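Local coordinates for serine protease inhibitor 4, isoform B (Drosophila melanogaster, PDB 4P0F), which probably inhibits serine and cysteine endopeptidases as a serpin, at residues D229-L243 with F354-Q367. Sequence-based numbering, arbitrary orientation.
Sequences DLSMLIVLPNTKTGL and FFADHPFTYVLVHQ
Leu230 to Val235 pair with His366 to Thr361 as antiparallel strands, their axes 4.6 Å apart at closest and their directions 161° apart. Ser231–Val365, Leu233–Val363 and Val235–Thr361 are the hydrogen-bonded pairs; the ladder extends to Gln367 N, which donates to Asp229 O at 2.9 Å. At that end a water is hydrogen-bonded to Asp229 O, Val365 O and Ser231 OG.

Side chains alternate between the two faces. On one, Met232 CE, brought round by the bend at its last torsion, presses on Leu364 CD2 at 3.5 Å, tighter than usual for two carbons, while Ile234 CG2 fits between Phe360 CD1 and Phe354 CE1. On the other, Val235 CB meets Thr361 CG2 at 3.7 Å; Thr361 OG1 turns to Gly375 O and Tyr22 OH.

Beyond the ladder, Leu236 wedges its two methyls between two rings. CD2 stands over a face of Phe354, 4.1 Å from the centroid and 13° off the normal, and CD1 lies over one face of His358. Lys240 CA covers the opposite imidazole face, giving CH-pi contacts from both sides. His358 NE2 donates to Pro237 O at 2.8 Å; the oxygen lies practically in the ring plane, although the donor is tilted 35° from the carbonyl plane. At the other nitrogen, ND1 makes a longer, bent bond to Asp357 OD1, which sits out of the ring plane; together the two bonds probably limit rotation of the imidazole, the NE2 bond being the straighter. A second water is hydrogen-bonded to Lys240 O and Pro359 O, linking the type I turn Thr239–Gly242 to the residue just before strand 360-366.

Strands 218-224 and 370-377 flank this pair, continuing the antiparallel order. Such adjacent strands, separated by over a hundred residues in sequence, are characteristic of beta-sheet B in the serpin fold.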
loop_
_atom_site.group_PDB
_atom_site.type_symbol
_atom_site.label_atom_id
_atom_site.label_comp_id
_atom_site.label_asym_id
_atom_site.label_seq_id
_atom_site.Cartn_x
_atom_site.Cartn_y
_atom_site.Cartn_z
ATOM N N ASP A 229 0.350 -18.177 0.226
ATOM C CA ASP A 229 0.371 -17.987 -1.222
ATOM C C ASP A 229 0.916 -16.597 -1.554
ATOM O O ASP A 229 0.626 -16.031 -2.610
ATOM C CB ASP A 229 -1.026 -18.178 -1.816
ATOM C CG ASP A 229 -1.496 -19.619 -1.744
ATOM O OD1 ASP A 229 -0.650 -20.527 -1.890
ATOM O OD2 ASP A 229 -2.708 -19.845 -1.544
ATOM N N LEU A 230 1.713 -16.060 -0.634
ATOM C CA LEU A 230 2.354 -14.762 -0.814
ATOM C C LEU A 230 3.782 -14.927 -1.313
ATOM O O LEU A 230 4.447 -15.896 -0.968
ATOM C CB LEU A 230 2.357 -13.993 0.503
ATOM C CG LEU A 230 0.966 -13.652 1.027
ATOM C CD1 LEU A 230 0.993 -13.386 2.516
ATOM C CD2 LEU A 230 0.442 -12.447 0.271
ATOM N N SER A 231 4.240 -13.973 -2.112
ATOM C CA SER A 231 5.619 -13.949 -2.584
ATOM C C SER A 231 6.076 -12.512 -2.830
ATOM O O SER A 231 5.255 -11.595 -2.968
ATOM C CB SER A 231 5.790 -14.785 -3.860
ATOM O OG SER A 231 5.175 -14.177 -4.985
ATOM N N MET A 232 7.396 -12.337 -2.871
ATOM C CA MET A 232 8.008 -11.069 -3.240
ATOM C C MET A 232 8.502 -11.166 -4.664
ATOM O O MET A 232 9.412 -11.931 -4.974
ATOM C CB MET A 232 9.176 -10.702 -2.314
ATOM C CG MET A 232 9.826 -9.363 -2.679
ATOM S SD MET A 232 11.145 -8.824 -1.561
ATOM C CE MET A 232 10.244 -8.524 -0.075
ATOM N N LEU A 233 7.895 -10.359 -5.518
ATOM C CA LEU A 233 8.282 -10.241 -6.909
ATOM C C LEU A 233 9.292 -9.127 -7.042
ATOM O O LEU A 233 9.052 -8.024 -6.566
ATOM C CB LEU A 233 7.056 -9.942 -7.774
ATOM C CG LEU A 233 7.318 -9.655 -9.252
ATOM C CD1 LEU A 233 7.717 -10.926 -9.984
ATOM C CD2 LEU A 233 6.076 -9.019 -9.860
ATOM N N ILE A 234 10.432 -9.433 -7.654
ATOM C CA ILE A 234 11.462 -8.434 -7.931
ATOM C C ILE A 234 11.561 -8.273 -9.440
ATOM O O ILE A 234 11.695 -9.265 -10.145
ATOM C CB ILE A 234 12.835 -8.858 -7.363
ATOM C CG1 ILE A 234 12.728 -9.124 -5.858
ATOM C CG2 ILE A 234 13.878 -7.790 -7.624
ATOM C CD1 ILE A 234 13.848 -9.962 -5.311
ATOM N N VAL A 235 11.474 -7.038 -9.929
ATOM C CA VAL A 235 11.656 -6.769 -11.351
ATOM C C VAL A 235 12.877 -5.883 -11.495
ATOM O O VAL A 235 12.923 -4.766 -10.996
ATOM C CB VAL A 235 10.426 -6.111 -11.990
ATOM C CG1 VAL A 235 10.553 -6.152 -13.500
ATOM C CG2 VAL A 235 9.157 -6.821 -11.539
ATOM N N LEU A 236 13.870 -6.426 -12.185
ATOM C CA LEU A 236 15.211 -5.875 -12.260
ATOM C C LEU A 236 15.529 -5.426 -13.687
ATOM O O LEU A 236 15.584 -6.260 -14.597
ATOM C CB LEU A 236 16.219 -6.935 -11.811
ATOM C CG LEU A 236 17.683 -6.544 -11.759
ATOM C CD1 LEU A 236 17.939 -5.488 -10.697
ATOM C CD2 LEU A 236 18.534 -7.801 -11.488
ATOM N N PRO A 237 15.739 -4.117 -13.899
ATOM C CA PRO A 237 16.177 -3.676 -15.230
ATOM C C PRO A 237 17.476 -4.358 -15.652
ATOM O O PRO A 237 18.288 -4.694 -14.787
ATOM C CB PRO A 237 16.390 -2.169 -15.058
ATOM C CG PRO A 237 15.570 -1.790 -13.869
ATOM C CD PRO A 237 15.542 -2.989 -12.973
ATOM N N ASN A 238 17.674 -4.558 -16.951
ATOM C CA ASN A 238 18.907 -5.186 -17.432
ATOM C C ASN A 238 20.108 -4.246 -17.349
ATOM O O ASN A 238 21.251 -4.699 -17.373
ATOM C CB ASN A 238 18.751 -5.669 -18.879
ATOM C CG ASN A 238 17.803 -6.850 -19.016
ATOM O OD1 ASN A 238 17.536 -7.574 -18.061
ATOM N ND2 ASN A 238 17.308 -7.063 -20.234
ATOM N N THR A 239 19.851 -2.940 -17.278
ATOM C CA THR A 239 20.922 -1.947 -17.197
ATOM C C THR A 239 20.880 -1.222 -15.861
ATOM O O THR A 239 19.828 -1.089 -15.243
ATOM C CB THR A 239 20.834 -0.895 -18.319
ATOM O OG1 THR A 239 19.607 -0.167 -18.188
ATOM C CG2 THR A 239 20.907 -1.549 -19.696
ATOM N N LYS A 240 22.034 -0.736 -15.430
ATOM C CA LYS A 240 22.154 -0.125 -14.118
ATOM C C LYS A 240 21.310 1.140 -13.984
ATOM O O LYS A 240 20.828 1.456 -12.899
ATOM C CB LYS A 240 23.628 0.173 -13.828
ATOM C CG LYS A 240 24.493 -1.059 -14.023
ATOM C CD LYS A 240 25.827 -0.968 -13.307
ATOM C CE LYS A 240 26.506 -2.334 -13.241
ATOM N NZ LYS A 240 25.675 -3.351 -12.522
ATOM N N THR A 241 21.115 1.845 -15.093
ATOM C CA THR A 241 20.395 3.112 -15.088
ATOM C C THR A 241 18.961 2.958 -15.602
ATOM O O THR A 241 18.315 3.943 -15.953
ATOM C CB THR A 241 21.118 4.148 -15.963
ATOM O OG1 THR A 241 21.306 3.605 -17.274
ATOM C CG2 THR A 241 22.479 4.505 -15.375
ATOM N N GLY A 242 18.467 1.724 -15.638
ATOM C CA GLY A 242 17.237 1.417 -16.350
ATOM C C GLY A 242 15.916 1.513 -15.595
ATOM O O GLY A 242 14.865 1.256 -16.178
ATOM N N LEU A 243 15.929 1.881 -14.319
ATOM C CA LEU A 243 14.688 1.798 -13.554
ATOM C C LEU A 243 13.632 2.801 -14.044
ATOM O O LEU A 243 12.477 2.421 -14.228
ATOM C CB LEU A 243 14.940 1.991 -12.055
ATOM C CG LEU A 243 13.699 1.804 -11.168
ATOM C CD1 LEU A 243 13.085 0.422 -11.320
ATOM C CD2 LEU A 243 14.039 2.074 -9.709
ATOM N N PHE A 354 20.903 -13.641 -10.877
ATOM C CA PHE A 354 19.946 -12.576 -10.649
ATOM C C PHE A 354 20.485 -11.745 -9.496
ATOM O O PHE A 354 20.245 -12.064 -8.333
ATOM C CB PHE A 354 18.560 -13.141 -10.339
ATOM C CG PHE A 354 17.461 -12.121 -10.379
ATOM C CD1 PHE A 354 17.235 -11.281 -9.310
ATOM C CD2 PHE A 354 16.640 -12.009 -11.491
ATOM C CE1 PHE A 354 16.216 -10.335 -9.342
ATOM C CE2 PHE A 354 15.625 -11.078 -11.528
ATOM C CZ PHE A 354 15.404 -10.236 -10.456
ATOM N N PHE A 355 21.271 -10.725 -9.833
ATOM C CA PHE A 355 22.012 -9.943 -8.846
ATOM C C PHE A 355 21.363 -8.577 -8.759
ATOM O O PHE A 355 21.531 -7.752 -9.659
ATOM C CB PHE A 355 23.496 -9.792 -9.224
ATOM C CG PHE A 355 24.289 -11.088 -9.235
ATOM C CD1 PHE A 355 23.757 -12.275 -8.754
ATOM C CD2 PHE A 355 25.587 -11.099 -9.727
ATOM C CE1 PHE A 355 24.503 -13.446 -8.765
ATOM C CE2 PHE A 355 26.335 -12.266 -9.743
ATOM C CZ PHE A 355 25.793 -13.440 -9.264
ATOM N N ALA A 356 20.613 -8.340 -7.689
ATOM C CA ALA A 356 19.868 -7.091 -7.538
ATOM C C ALA A 356 20.772 -6.006 -6.963
ATOM O O ALA A 356 20.571 -5.516 -5.832
ATOM C CB ALA A 356 18.654 -7.306 -6.661
ATOM N N ASP A 357 21.793 -5.655 -7.738
ATOM C CA ASP A 357 22.838 -4.753 -7.269
ATOM C C ASP A 357 22.755 -3.398 -7.950
ATOM O O ASP A 357 23.758 -2.693 -8.082
ATOM C CB ASP A 357 24.226 -5.374 -7.489
ATOM C CG ASP A 357 24.537 -5.655 -8.955
ATOM O OD1 ASP A 357 23.735 -5.315 -9.847
ATOM O OD2 ASP A 357 25.621 -6.214 -9.218
ATOM N N HIS A 358 21.555 -3.055 -8.405
ATOM C CA HIS A 358 21.286 -1.728 -8.934
ATOM C C HIS A 358 19.778 -1.536 -8.814
ATOM O O HIS A 358 19.087 -2.475 -8.421
ATOM C CB HIS A 358 21.824 -1.578 -10.367
ATOM C CG HIS A 358 21.223 -2.524 -11.360
ATOM N ND1 HIS A 358 21.887 -3.643 -11.820
ATOM C CD2 HIS A 358 20.037 -2.501 -12.009
ATOM C CE1 HIS A 358 21.127 -4.272 -12.699
ATOM N NE2 HIS A 358 19.999 -3.599 -12.831
ATOM N N PRO A 359 19.264 -0.324 -9.094
ATOM C CA PRO A 359 17.868 -0.056 -8.719
ATOM C C PRO A 359 16.833 -1.006 -9.323
ATOM O O PRO A 359 16.930 -1.395 -10.494
ATOM C CB PRO A 359 17.653 1.377 -9.218
ATOM C CG PRO A 359 18.999 1.998 -9.063
ATOM C CD PRO A 359 19.960 0.914 -9.492
ATOM N N PHE A 360 15.849 -1.370 -8.503
ATOM C CA PHE A 360 14.823 -2.324 -8.893
ATOM C C PHE A 360 13.485 -1.991 -8.257
ATOM O O PHE A 360 13.396 -1.154 -7.344
ATOM C CB PHE A 360 15.239 -3.761 -8.537
ATOM C CG PHE A 360 15.478 -4.004 -7.062
ATOM C CD1 PHE A 360 14.440 -4.397 -6.224
ATOM C CD2 PHE A 360 16.747 -3.875 -6.527
ATOM C CE1 PHE A 360 14.671 -4.634 -4.879
ATOM C CE2 PHE A 360 16.979 -4.109 -5.188
ATOM C CZ PHE A 360 15.937 -4.489 -4.364
ATOM N N THR A 361 12.432 -2.612 -8.779
ATOM C CA THR A 361 11.105 -2.460 -8.213
ATOM C C THR A 361 10.677 -3.815 -7.662
ATOM O O THR A 361 11.197 -4.863 -8.060
ATOM C CB THR A 361 10.092 -1.901 -9.254
ATOM O OG1 THR A 361 8.805 -1.744 -8.640
ATOM C CG2 THR A 361 9.958 -2.807 -10.413
ATOM N N TYR A 362 9.777 -3.792 -6.691
ATOM C CA TYR A 362 9.338 -5.021 -6.050
ATOM C C TYR A 362 7.869 -4.909 -5.648
ATOM O O TYR A 362 7.332 -3.813 -5.454
ATOM C CB TYR A 362 10.216 -5.354 -4.829
ATOM C CG TYR A 362 10.158 -4.313 -3.739
ATOM C CD1 TYR A 362 9.142 -4.335 -2.795
ATOM C CD2 TYR A 362 11.091 -3.290 -3.677
ATOM C CE1 TYR A 362 9.068 -3.380 -1.807
ATOM C CE2 TYR A 362 11.023 -2.323 -2.688
ATOM C CZ TYR A 362 10.006 -2.374 -1.758
ATOM O OH TYR A 362 9.923 -1.410 -0.779
ATOM N N VAL A 363 7.230 -6.066 -5.555
ATOM C CA VAL A 363 5.825 -6.184 -5.205
ATOM C C VAL A 363 5.647 -7.371 -4.278
ATOM O O VAL A 363 6.174 -8.449 -4.536
ATOM C CB VAL A 363 4.936 -6.389 -6.448
ATOM C CG1 VAL A 363 3.454 -6.228 -6.075
ATOM C CG2 VAL A 363 5.320 -5.425 -7.550
ATOM N N LEU A 364 4.933 -7.169 -3.176
ATOM C CA LEU A 364 4.489 -8.281 -2.339
ATOM C C LEU A 364 3.107 -8.681 -2.839
ATOM O O LEU A 364 2.146 -7.903 -2.734
ATOM C CB LEU A 364 4.447 -7.890 -0.856
ATOM C CG LEU A 364 5.789 -7.550 -0.204
ATOM C CD1 LEU A 364 5.631 -7.273 1.289
ATOM C CD2 LEU A 364 6.777 -8.676 -0.407
ATOM N N VAL A 365 3.026 -9.873 -3.421
ATOM C CA VAL A 365 1.860 -10.282 -4.192
ATOM C C VAL A 365 1.219 -11.530 -3.623
ATOM O O VAL A 365 1.900 -12.495 -3.270
ATOM C CB VAL A 365 2.224 -10.544 -5.678
ATOM C CG1 VAL A 365 2.655 -9.274 -6.349
ATOM C CG2 VAL A 365 3.323 -11.565 -5.801
ATOM N N HIS A 366 -0.103 -11.497 -3.522
ATOM C CA HIS A 366 -0.876 -12.684 -3.196
ATOM C C HIS A 366 -1.318 -13.344 -4.490
ATOM O O HIS A 366 -1.945 -12.703 -5.345
ATOM C CB HIS A 366 -2.082 -12.340 -2.323
ATOM C CG HIS A 366 -3.097 -13.437 -2.245
ATOM N ND1 HIS A 366 -3.186 -14.296 -1.171
ATOM C CD2 HIS A 366 -4.062 -13.822 -3.114
ATOM C CE1 HIS A 366 -4.165 -15.158 -1.378
ATOM N NE2 HIS A 366 -4.712 -14.893 -2.551
ATOM N N GLN A 367 -0.980 -14.623 -4.630
ATOM C CA GLN A 367 -1.308 -15.407 -5.821
ATOM C C GLN A 367 -0.898 -14.706 -7.117
ATOM O O GLN A 367 0.288 -14.445 -7.341
ATOM C CB GLN A 367 -2.806 -15.723 -5.845
ATOM C CG GLN A 367 -3.231 -16.702 -4.757
ATOM C CD GLN A 367 -4.717 -17.014 -4.784
ATOM O OE1 GLN A 367 -5.410 -16.713 -5.756
ATOM N NE2 GLN A 367 -5.214 -17.619 -3.710
HETATM O O HOH W 1 2.357 -14.976 -5.009
HETATM O O HOH W 2 18.304 -0.078 -12.462
#